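PDB 7NED: urocanate hydratase from Paenibacillus sp. Soil724D2, which binds NAD+ and urocanate and, as a thiourocanate hydratase, probably adds water to thiourocanate during the bacterial breakdown of ergothioneine. Local coordinates for residues Met450-Asp455 / Ala524-Glu529; Leu340-Ala345 / Tyr528-Asp533; Phe403-Arg408 / Asn514-Gly519. One frame throughout, in Å; residues are numbered along the deposited sequence.

Interaction 1: residues Met450-Asp455 / Ala524-Glu529; sequences MKDGSD and ADAGYE
The phenol ring of Tyr528 meets the turn Met450-Gly453 obliquely from opposite sides of its plane: Lys451 CB on one, Met450 CE, 4.2 Å from Tyr528 CE2, on the other. At the ring's edge, in plane, lies Glu530 OE1. The second flat group, the carboxylate of Asp452, carries the methyl of Ala526 above its plane, Asp452 CG being 3.6 Å from Ala526 CB; alanine's small side chain suits this close approach. The direct polar link is Lys451 N to Tyr528 OH, 2.9 Å and clearly bent (136°), which suits tyrosine, long enough to bring a hydroxyl to a backbone N-H. Lys451 runs on extended as far as CE, its CD 3.4 Å from Gly527 O. With CG set between the backbone N and the carbonyl carbon (chi1 65°), Asp452 turns OD1 back to its own loop, where Ser454 OG reaches it on the syn side and Ser454 N from above the carboxylate plane. Asp452 OD2 instead takes a bond from a water that also donates to Asp525 OD2, 2.7 Å from the water oxygen. This water probably eases the repulsion between the two acids, and Asp525 OD1 has a salt bridge to Lys77 of the second subunit. The contact thus joins a type I turn, continued by the Asx turn of Asp452, to the Schellman motif that ends helix 502-525, where Gly527 takes up the positive phi.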
loop_
_atom_site.group_PDB
_atom_site.type_symbol
_atom_site.label_atom_id
_atom_site.label_comp_id
_atom_site.label_asym_id
_atom_site.label_seq_id
_atom_site.Cartn_x
_atom_site.Cartn_y
_atom_site.Cartn_z
ATOM N N MET A 450 3.094 -19.372 -5.237
ATOM C CA MET A 450 1.697 -19.400 -5.615
ATOM C C MET A 450 1.568 -20.133 -6.942
ATOM O O MET A 450 2.459 -20.058 -7.796
ATOM C CB MET A 450 1.129 -17.974 -5.776
ATOM C CG MET A 450 1.200 -17.202 -4.493
ATOM S SD MET A 450 -0.010 -17.819 -3.300
ATOM C CE MET A 450 -1.519 -17.172 -4.005
ATOM N N LYS A 451 0.413 -20.774 -7.132
ATOM C CA LYS A 451 0.165 -21.569 -8.336
ATOM C C LYS A 451 0.396 -20.755 -9.612
ATOM O O LYS A 451 0.950 -21.261 -10.605
ATOM C CB LYS A 451 -1.269 -22.119 -8.309
ATOM C CG LYS A 451 -1.530 -23.233 -9.310
ATOM C CD LYS A 451 -3.027 -23.510 -9.436
ATOM C CE LYS A 451 -3.355 -24.844 -10.117
ATOM N NZ LYS A 451 -3.664 -25.962 -9.127
ATOM N N ASP A 452 -0.007 -19.491 -9.610
ATOM C CA ASP A 452 0.134 -18.654 -10.806
ATOM C C ASP A 452 1.371 -17.782 -10.792
ATOM O O ASP A 452 1.546 -16.975 -11.702
ATOM C CB ASP A 452 -1.099 -17.772 -10.985
ATOM C CG ASP A 452 -1.249 -16.783 -9.864
ATOM O OD1 ASP A 452 -0.565 -16.947 -8.815
ATOM O OD2 ASP A 452 -2.040 -15.840 -10.013
ATOM N N GLY A 453 2.239 -17.925 -9.795
ATOM C CA GLY A 453 3.440 -17.124 -9.750
ATOM C C GLY A 453 3.239 -15.725 -9.228
ATOM O O GLY A 453 4.107 -14.872 -9.428
ATOM N N SER A 454 2.113 -15.455 -8.572
ATOM C CA SER A 454 1.779 -14.093 -8.153
ATOM C C SER A 454 2.372 -13.754 -6.791
ATOM O O SER A 454 1.842 -12.892 -6.063
ATOM C CB SER A 454 0.268 -13.909 -8.140
ATOM O OG SER A 454 -0.303 -14.782 -7.193
ATOM N N ASP A 455 3.527 -14.336 -6.482
ATOM C CA ASP A 455 3.982 -14.373 -5.111
ATOM C C ASP A 455 4.164 -12.938 -4.585
ATOM O O ASP A 455 3.975 -12.661 -3.396
ATOM C CB ASP A 455 5.343 -15.023 -5.008
ATOM C CG ASP A 455 5.357 -16.439 -5.563
ATOM O OD1 ASP A 455 4.320 -17.079 -5.684
ATOM O OD2 ASP A 455 6.454 -17.033 -5.317
ATOM N N ALA A 524 -8.875 -17.996 -5.656
ATOM C CA ALA A 524 -9.542 -18.415 -6.889
ATOM C C ALA A 524 -8.836 -17.841 -8.108
ATOM O O ALA A 524 -8.578 -18.557 -9.084
ATOM C CB ALA A 524 -11.008 -17.985 -6.873
ATOM N N ASP A 525 -8.473 -16.547 -8.047
ATOM C CA ASP A 525 -7.758 -15.914 -9.142
ATOM C C ASP A 525 -6.455 -16.624 -9.436
ATOM O O ASP A 525 -6.025 -16.678 -10.590
ATOM C CB ASP A 525 -7.464 -14.456 -8.816
ATOM C CG ASP A 525 -6.775 -13.751 -9.959
ATOM O OD1 ASP A 525 -7.509 -13.362 -10.900
ATOM O OD2 ASP A 525 -5.519 -13.620 -9.934
ATOM N N ALA A 526 -5.785 -17.139 -8.407
ATOM C CA ALA A 526 -4.519 -17.803 -8.678
ATOM C C ALA A 526 -4.702 -19.222 -9.198
ATOM O O ALA A 526 -3.705 -19.889 -9.489
ATOM C CB ALA A 526 -3.636 -17.829 -7.429
ATOM N N GLY A 527 -5.930 -19.707 -9.282
ATOM C CA GLY A 527 -6.195 -20.995 -9.902
ATOM C C GLY A 527 -6.440 -22.124 -8.932
ATOM O O GLY A 527 -6.424 -23.286 -9.354
ATOM N N TYR A 528 -6.648 -21.830 -7.644
ATOM C CA TYR A 528 -6.810 -22.904 -6.654
ATOM C C TYR A 528 -8.217 -23.461 -6.728
ATOM O O TYR A 528 -9.199 -22.716 -6.691
ATOM C CB TYR A 528 -6.499 -22.414 -5.238
ATOM C CG TYR A 528 -5.017 -22.266 -5.062
ATOM C CD1 TYR A 528 -4.229 -23.358 -4.718
ATOM C CD2 TYR A 528 -4.396 -21.049 -5.303
ATOM C CE1 TYR A 528 -2.867 -23.241 -4.618
ATOM C CE2 TYR A 528 -3.035 -20.915 -5.193
ATOM C CZ TYR A 528 -2.268 -22.006 -4.861
ATOM O OH TYR A 528 -0.913 -21.871 -4.748
ATOM N N GLU A 529 -8.307 -24.779 -6.863
ATOM C CA GLU A 529 -9.600 -25.422 -7.055
ATOM C C GLU A 529 -10.460 -25.379 -5.791
ATOM O O GLU A 529 -11.695 -25.322 -5.884
ATOM C CB GLU A 529 -9.342 -26.846 -7.539
ATOM C CG GLU A 529 -10.516 -27.520 -8.136
ATOM C CD GLU A 529 -11.270 -26.637 -9.088
ATOM O OE1 GLU A 529 -12.490 -26.855 -9.147
ATOM O OE2 GLU A 529 -10.661 -25.775 -9.773
HETATM O O HOH W 1 -3.682 -15.163 -11.916
HETATM O O HOH W 2 -3.297 -14.164 -8.433
#

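Interaction 2: residues Leu340-Ala345 / Tyr528-Asp533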
loop_
_atom_site.group_PDB
_atom_site.type_symbol
_atom_site.label_atom_id
_atom_site.label_comp_id
_atom_site.label_asym_id
_atom_site.label_seq_id
_atom_site.Cartn_x
_atom_site.Cartn_y
_atom_site.Cartn_z
ATOM N N LEU A 340 -0.774 -25.121 5.257
ATOM C CA LEU A 340 -2.017 -24.421 5.563
ATOM C C LEU A 340 -2.710 -23.816 4.343
ATOM O O LEU A 340 -3.863 -23.396 4.455
ATOM C CB LEU A 340 -1.770 -23.312 6.603
ATOM C CG LEU A 340 -1.251 -23.775 7.976
ATOM C CD1 LEU A 340 -1.201 -22.571 8.901
ATOM C CD2 LEU A 340 -2.092 -24.889 8.531
ATOM N N ARG A 341 -2.078 -23.795 3.177
ATOM C CA ARG A 341 -2.697 -23.103 2.054
ATOM C C ARG A 341 -4.070 -23.662 1.673
ATOM O O ARG A 341 -4.916 -22.867 1.236
ATOM C CB ARG A 341 -1.748 -23.107 0.852
ATOM C CG ARG A 341 -2.266 -22.186 -0.326
ATOM C CD ARG A 341 -1.154 -21.915 -1.330
ATOM N NE ARG A 341 -0.144 -21.011 -0.785
ATOM C CZ ARG A 341 1.092 -20.891 -1.252
ATOM N NH1 ARG A 341 1.476 -21.614 -2.307
ATOM N NH2 ARG A 341 1.911 -19.980 -0.718
ATOM N N PRO A 342 -4.383 -24.951 1.838
ATOM C CA PRO A 342 -5.761 -25.376 1.548
ATOM C C PRO A 342 -6.780 -24.681 2.422
ATOM O O PRO A 342 -7.915 -24.481 1.978
ATOM C CB PRO A 342 -5.719 -26.889 1.809
ATOM C CG PRO A 342 -4.316 -27.247 1.471
ATOM C CD PRO A 342 -3.493 -26.112 2.016
ATOM N N LEU A 343 -6.411 -24.282 3.653
ATOM C CA LEU A 343 -7.324 -23.489 4.465
ATOM C C LEU A 343 -7.433 -22.061 3.924
ATOM O O LEU A 343 -8.533 -21.519 3.742
ATOM C CB LEU A 343 -6.814 -23.478 5.902
ATOM C CG LEU A 343 -6.755 -24.867 6.585
ATOM C CD1 LEU A 343 -6.161 -24.749 7.959
ATOM C CD2 LEU A 343 -8.166 -25.452 6.649
ATOM N N PHE A 344 -6.291 -21.417 3.695
ATOM C CA PHE A 344 -6.311 -20.064 3.165
ATOM C C PHE A 344 -7.121 -19.983 1.876
ATOM O O PHE A 344 -7.790 -18.974 1.620
ATOM C CB PHE A 344 -4.876 -19.575 2.917
ATOM C CG PHE A 344 -4.020 -19.533 4.165
ATOM C CD1 PHE A 344 -4.571 -19.213 5.394
ATOM C CD2 PHE A 344 -2.660 -19.794 4.099
ATOM C CE1 PHE A 344 -3.777 -19.149 6.538
ATOM C CE2 PHE A 344 -1.861 -19.723 5.240
ATOM C CZ PHE A 344 -2.438 -19.421 6.463
ATOM N N ALA A 345 -7.097 -21.045 1.069
ATOM C CA ALA A 345 -7.783 -21.029 -0.211
ATOM C C ALA A 345 -9.294 -20.930 -0.053
ATOM O O ALA A 345 -9.976 -20.494 -0.993
ATOM C CB ALA A 345 -7.399 -22.264 -1.018
ATOM N N TYR A 528 -6.648 -21.830 -7.644
ATOM C CA TYR A 528 -6.810 -22.904 -6.654
ATOM C C TYR A 528 -8.217 -23.461 -6.728
ATOM O O TYR A 528 -9.199 -22.716 -6.691
ATOM C CB TYR A 528 -6.499 -22.414 -5.238
ATOM C CG TYR A 528 -5.017 -22.266 -5.062
ATOM C CD1 TYR A 528 -4.229 -23.358 -4.718
ATOM C CD2 TYR A 528 -4.396 -21.049 -5.303
ATOM C CE1 TYR A 528 -2.867 -23.241 -4.618
ATOM C CE2 TYR A 528 -3.035 -20.915 -5.193
ATOM C CZ TYR A 528 -2.268 -22.006 -4.861
ATOM O OH TYR A 528 -0.913 -21.871 -4.748
ATOM N N GLU A 529 -8.307 -24.779 -6.863
ATOM C CA GLU A 529 -9.600 -25.422 -7.055
ATOM C C GLU A 529 -10.460 -25.379 -5.791
ATOM O O GLU A 529 -11.695 -25.322 -5.884
ATOM C CB GLU A 529 -9.342 -26.846 -7.539
ATOM C CG GLU A 529 -10.516 -27.520 -8.136
ATOM C CD GLU A 529 -11.270 -26.637 -9.088
ATOM O OE1 GLU A 529 -12.490 -26.855 -9.147
ATOM O OE2 GLU A 529 -10.661 -25.775 -9.773
ATOM N N GLU A 530 -9.840 -25.425 -4.597
ATOM C CA GLU A 530 -10.612 -25.249 -3.368
ATOM C C GLU A 530 -11.355 -23.918 -3.373
ATOM O O GLU A 530 -12.493 -23.820 -2.899
ATOM C CB GLU A 530 -9.686 -25.326 -2.140
ATOM C CG GLU A 530 -8.790 -26.564 -2.042
ATOM C CD GLU A 530 -7.374 -26.445 -2.689
ATOM O OE1 GLU A 530 -7.150 -25.717 -3.728
ATOM O OE2 GLU A 530 -6.458 -27.108 -2.119
ATOM N N SER A 531 -10.712 -22.884 -3.894
ATOM C CA SER A 531 -11.322 -21.554 -3.988
ATOM C C SER A 531 -12.491 -21.553 -4.972
ATOM O O SER A 531 -13.558 -20.989 -4.711
ATOM C CB SER A 531 -10.265 -20.598 -4.481
ATOM O OG SER A 531 -9.227 -20.553 -3.559
ATOM N N ALA A 532 -12.292 -22.164 -6.130
ATOM C CA ALA A 532 -13.376 -22.204 -7.100
ATOM C C ALA A 532 -14.559 -22.985 -6.542
ATOM O O ALA A 532 -15.727 -22.610 -6.746
ATOM C CB ALA A 532 -12.862 -22.794 -8.423
ATOM N N ASP A 533 -14.274 -24.046 -5.772
ATOM C CA ASP A 533 -15.349 -24.742 -5.088
ATOM C C ASP A 533 -16.033 -23.845 -4.067
ATOM O O ASP A 533 -17.268 -23.808 -3.976
ATOM C CB ASP A 533 -14.787 -25.992 -4.414
ATOM C CG ASP A 533 -15.868 -26.853 -3.820
ATOM O OD1 ASP A 533 -15.931 -26.949 -2.573
ATOM O OD2 ASP A 533 -16.642 -27.425 -4.613
HETATM O O HOH W 3 0.474 -23.894 -3.690
#
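With CG anti to the backbone N (chi1 -171°) and an extended chi2, Arg341 carries its CD to within 3.4 Å of Tyr528 OH; the bend at chi3 then swings the guanidinium off the line of the chain. Glu530, bent at chi2, folds its carboxylate back toward Pro342. This is helix-helix packing: the C-terminal part of helix 335-344 lies against the first turn of helix 529-538, with Tyr528 at its N-cap. The side chains of Arg341 and Tyr528 cross nearly perpendicularly, the guanidinium and ring planes 66° apart. A water in the plane of both groups, at their edges, joins them, accepting from Arg341 NH1 at 2.8 Å and lying 2.7 Å from Tyr528 OH, which also accepts from Lys451 N. Arg341 NH2 is spent on the carbonyls of Met446 and Glu448, so the arginine ties this junction to the loop before Met450. Pro342, which has no N-H to give, sits where the helix kinks, its CB 4.0 Å from Glu530 OE2. Ala345 is small enough to bring the backbones close, its CB 4.0 Å from Glu530 CB. Beside it the hydroxyl of Ser531 donates to Ala345 O at 2.7 Å, with a C=O...O angle of 124° and tilted from the carbonyl plane.

Interaction 3: residues Phe403-Arg408 / Asn514-Gly519; sequences FGHGDR and NDTGLG
Thr516 stands between His405 and Arg408 and turns a different branch to each, packing the start of helix 407-420, with Gly406 at its N-cap, against the middle of helix 502-525. Its hydroxyl faces the imidazole, set at a slant to it: His405 ND1 donates to Thr516 OG1 at 2.7 Å, a bent bond (137°) tilted from the ring plane. Its methyl faces the arginine: Arg408 and Thr516 run past one another head to tail, with CG2 over the guanidinium, nearer its border than its centre, 3.3 Å from Arg408 NE. Threonine's two unlike branches suit this place. Chi1 of 51° puts OG1 between its backbone N and carbonyl carbon, where it also bonds to Leu512 O. Gly517, with no side chain, lets the imidazole come close, His405 CE1 3.7 Å from Gly517 CA. A leucine in place of His405 would probably leave Thr516 OG1 without its N-H donor. Arg408 NE donates nearly straight to Phe403 O, close to the guanidinium plane, and NH2 has a salt bridge to Asp436; together they fix the group's rotation. The carboxylate of Asp515 is turned 70° from the guanidinium; Arg408 NH1 and Asp515 OD2 are a long 3.7 Å apart, bridged by a water. Asp436 and Asp515 probably balance the buried charges of Arg408 and Arg432, and since Thr516 OG1 bonds to Leu512 O, His405 probably carries a proton on ND1.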
loop_
_atom_site.group_PDB
_atom_site.type_symbol
_atom_site.label_atom_id
_atom_site.label_comp_id
_atom_site.label_asym_id
_atom_site.label_seq_id
_atom_site.Cartn_x
_atom_site.Cartn_y
_atom_site.Cartn_z
ATOM N N PHE A 403 -12.000 -19.864 11.281
ATOM C CA PHE A 403 -13.274 -19.958 10.615
ATOM C C PHE A 403 -13.093 -19.454 9.188
ATOM O O PHE A 403 -12.243 -18.594 8.921
ATOM C CB PHE A 403 -14.342 -19.109 11.339
ATOM C CG PHE A 403 -14.966 -19.793 12.532
ATOM C CD1 PHE A 403 -15.842 -20.843 12.353
ATOM C CD2 PHE A 403 -14.734 -19.338 13.823
ATOM C CE1 PHE A 403 -16.472 -21.471 13.432
ATOM C CE2 PHE A 403 -15.367 -19.967 14.910
ATOM C CZ PHE A 403 -16.241 -21.023 14.697
ATOM N N GLY A 404 -13.931 -19.946 8.273
ATOM C CA GLY A 404 -13.898 -19.495 6.901
ATOM C C GLY A 404 -15.069 -18.607 6.506
ATOM O O GLY A 404 -15.757 -17.996 7.340
ATOM N N HIS A 405 -15.313 -18.550 5.196
ATOM C CA HIS A 405 -16.266 -17.593 4.650
ATOM C C HIS A 405 -17.682 -17.935 5.092
ATOM O O HIS A 405 -18.139 -19.072 4.939
ATOM C CB HIS A 405 -16.180 -17.586 3.121
ATOM C CG HIS A 405 -17.116 -16.613 2.481
ATOM N ND1 HIS A 405 -16.875 -15.255 2.460
ATOM C CD2 HIS A 405 -18.314 -16.791 1.877
ATOM C CE1 HIS A 405 -17.878 -14.641 1.860
ATOM N NE2 HIS A 405 -18.759 -15.552 1.485
ATOM N N GLY A 406 -18.392 -16.940 5.600
ATOM C CA GLY A 406 -19.750 -17.105 6.052
ATOM C C GLY A 406 -19.795 -17.525 7.508
ATOM O O GLY A 406 -20.618 -17.015 8.266
ATOM N N ASP A 407 -18.905 -18.426 7.916
ATOM C CA ASP A 407 -18.839 -18.815 9.329
ATOM C C ASP A 407 -18.395 -17.653 10.213
ATOM O O ASP A 407 -18.972 -17.438 11.295
ATOM C CB ASP A 407 -17.899 -20.005 9.505
ATOM C CG ASP A 407 -18.517 -21.305 9.055
ATOM O OD1 ASP A 407 -19.728 -21.322 8.765
ATOM O OD2 ASP A 407 -17.790 -22.308 8.970
ATOM N N ARG A 408 -17.389 -16.874 9.780
ATOM C CA ARG A 408 -17.011 -15.707 10.577
ATOM C C ARG A 408 -18.218 -14.821 10.795
ATOM O O ARG A 408 -18.477 -14.350 11.911
ATOM C CB ARG A 408 -15.875 -14.901 9.915
ATOM C CG ARG A 408 -14.579 -15.635 9.889
ATOM C CD ARG A 408 -13.410 -14.778 9.456
ATOM N NE ARG A 408 -12.378 -15.628 8.864
ATOM C CZ ARG A 408 -11.237 -15.165 8.386
ATOM N NH1 ARG A 408 -10.993 -13.856 8.458
ATOM N NH2 ARG A 408 -10.360 -15.983 7.812
ATOM N N ASN A 514 -17.006 -9.570 3.262
ATOM C CA ASN A 514 -16.033 -9.078 2.274
ATOM C C ASN A 514 -14.595 -9.364 2.674
ATOM O O ASN A 514 -13.721 -9.488 1.803
ATOM C CB ASN A 514 -16.203 -7.558 2.057
ATOM C CG ASN A 514 -17.530 -7.217 1.434
ATOM O OD1 ASN A 514 -18.224 -8.119 0.954
ATOM N ND2 ASN A 514 -17.931 -5.934 1.490
ATOM N N ASP A 515 -14.321 -9.452 3.972
ATOM C CA ASP A 515 -12.972 -9.788 4.405
ATOM C C ASP A 515 -12.632 -11.212 3.995
ATOM O O ASP A 515 -11.569 -11.458 3.415
ATOM C CB ASP A 515 -12.850 -9.590 5.910
ATOM C CG ASP A 515 -11.406 -9.631 6.393
ATOM O OD1 ASP A 515 -10.533 -8.957 5.801
ATOM O OD2 ASP A 515 -11.138 -10.340 7.397
ATOM N N THR A 516 -13.556 -12.160 4.212
ATOM C CA THR A 516 -13.298 -13.506 3.720
ATOM C C THR A 516 -13.579 -13.623 2.229
ATOM O O THR A 516 -12.878 -14.365 1.539
ATOM C CB THR A 516 -14.126 -14.546 4.497
ATOM O OG1 THR A 516 -15.503 -14.169 4.526
ATOM C CG2 THR A 516 -13.610 -14.600 5.929
ATOM N N GLY A 517 -14.580 -12.905 1.720
ATOM C CA GLY A 517 -14.942 -13.063 0.323
ATOM C C GLY A 517 -13.802 -12.700 -0.608
ATOM O O GLY A 517 -13.535 -13.397 -1.585
ATOM N N LEU A 518 -13.110 -11.605 -0.318
ATOM C CA LEU A 518 -11.979 -11.250 -1.170
ATOM C C LEU A 518 -10.866 -12.263 -1.017
ATOM O O LEU A 518 -10.138 -12.546 -1.986
ATOM C CB LEU A 518 -11.476 -9.840 -0.820
ATOM C CG LEU A 518 -10.304 -9.313 -1.672
ATOM C CD1 LEU A 518 -10.716 -9.143 -3.130
ATOM C CD2 LEU A 518 -9.765 -7.997 -1.062
ATOM N N GLY A 519 -10.706 -12.792 0.208
ATOM C CA GLY A 519 -9.750 -13.863 0.439
ATOM C C GLY A 519 -9.966 -15.060 -0.468
ATOM O O GLY A 519 -9.020 -15.559 -1.091
HETATM O O HOH W 4 -12.015 -11.608 9.616
#

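All three interactions lie on one side of the chain's centre, within the urocanase C-terminal domain. Helix 502-525 carries segment 514-519 of interaction 3 and runs out into segment 524-529 of interaction 1; helix 529-538 follows at once and serves interaction 2. Interactions 1 and 2 touch, their centres 10 Å apart, and share Tyr528 and Glu529; the centre of interaction 3 lies about 18 Å from that of interaction 1 and 12 Å from that of interaction 2, without touching either. Along the chain, interaction 3 is nested within the loop that interaction 2 closes, and alternates with interaction 1. The two C-terminal helices thus gather three earlier regions, while interactions 1 and 3 also meet the second subunit.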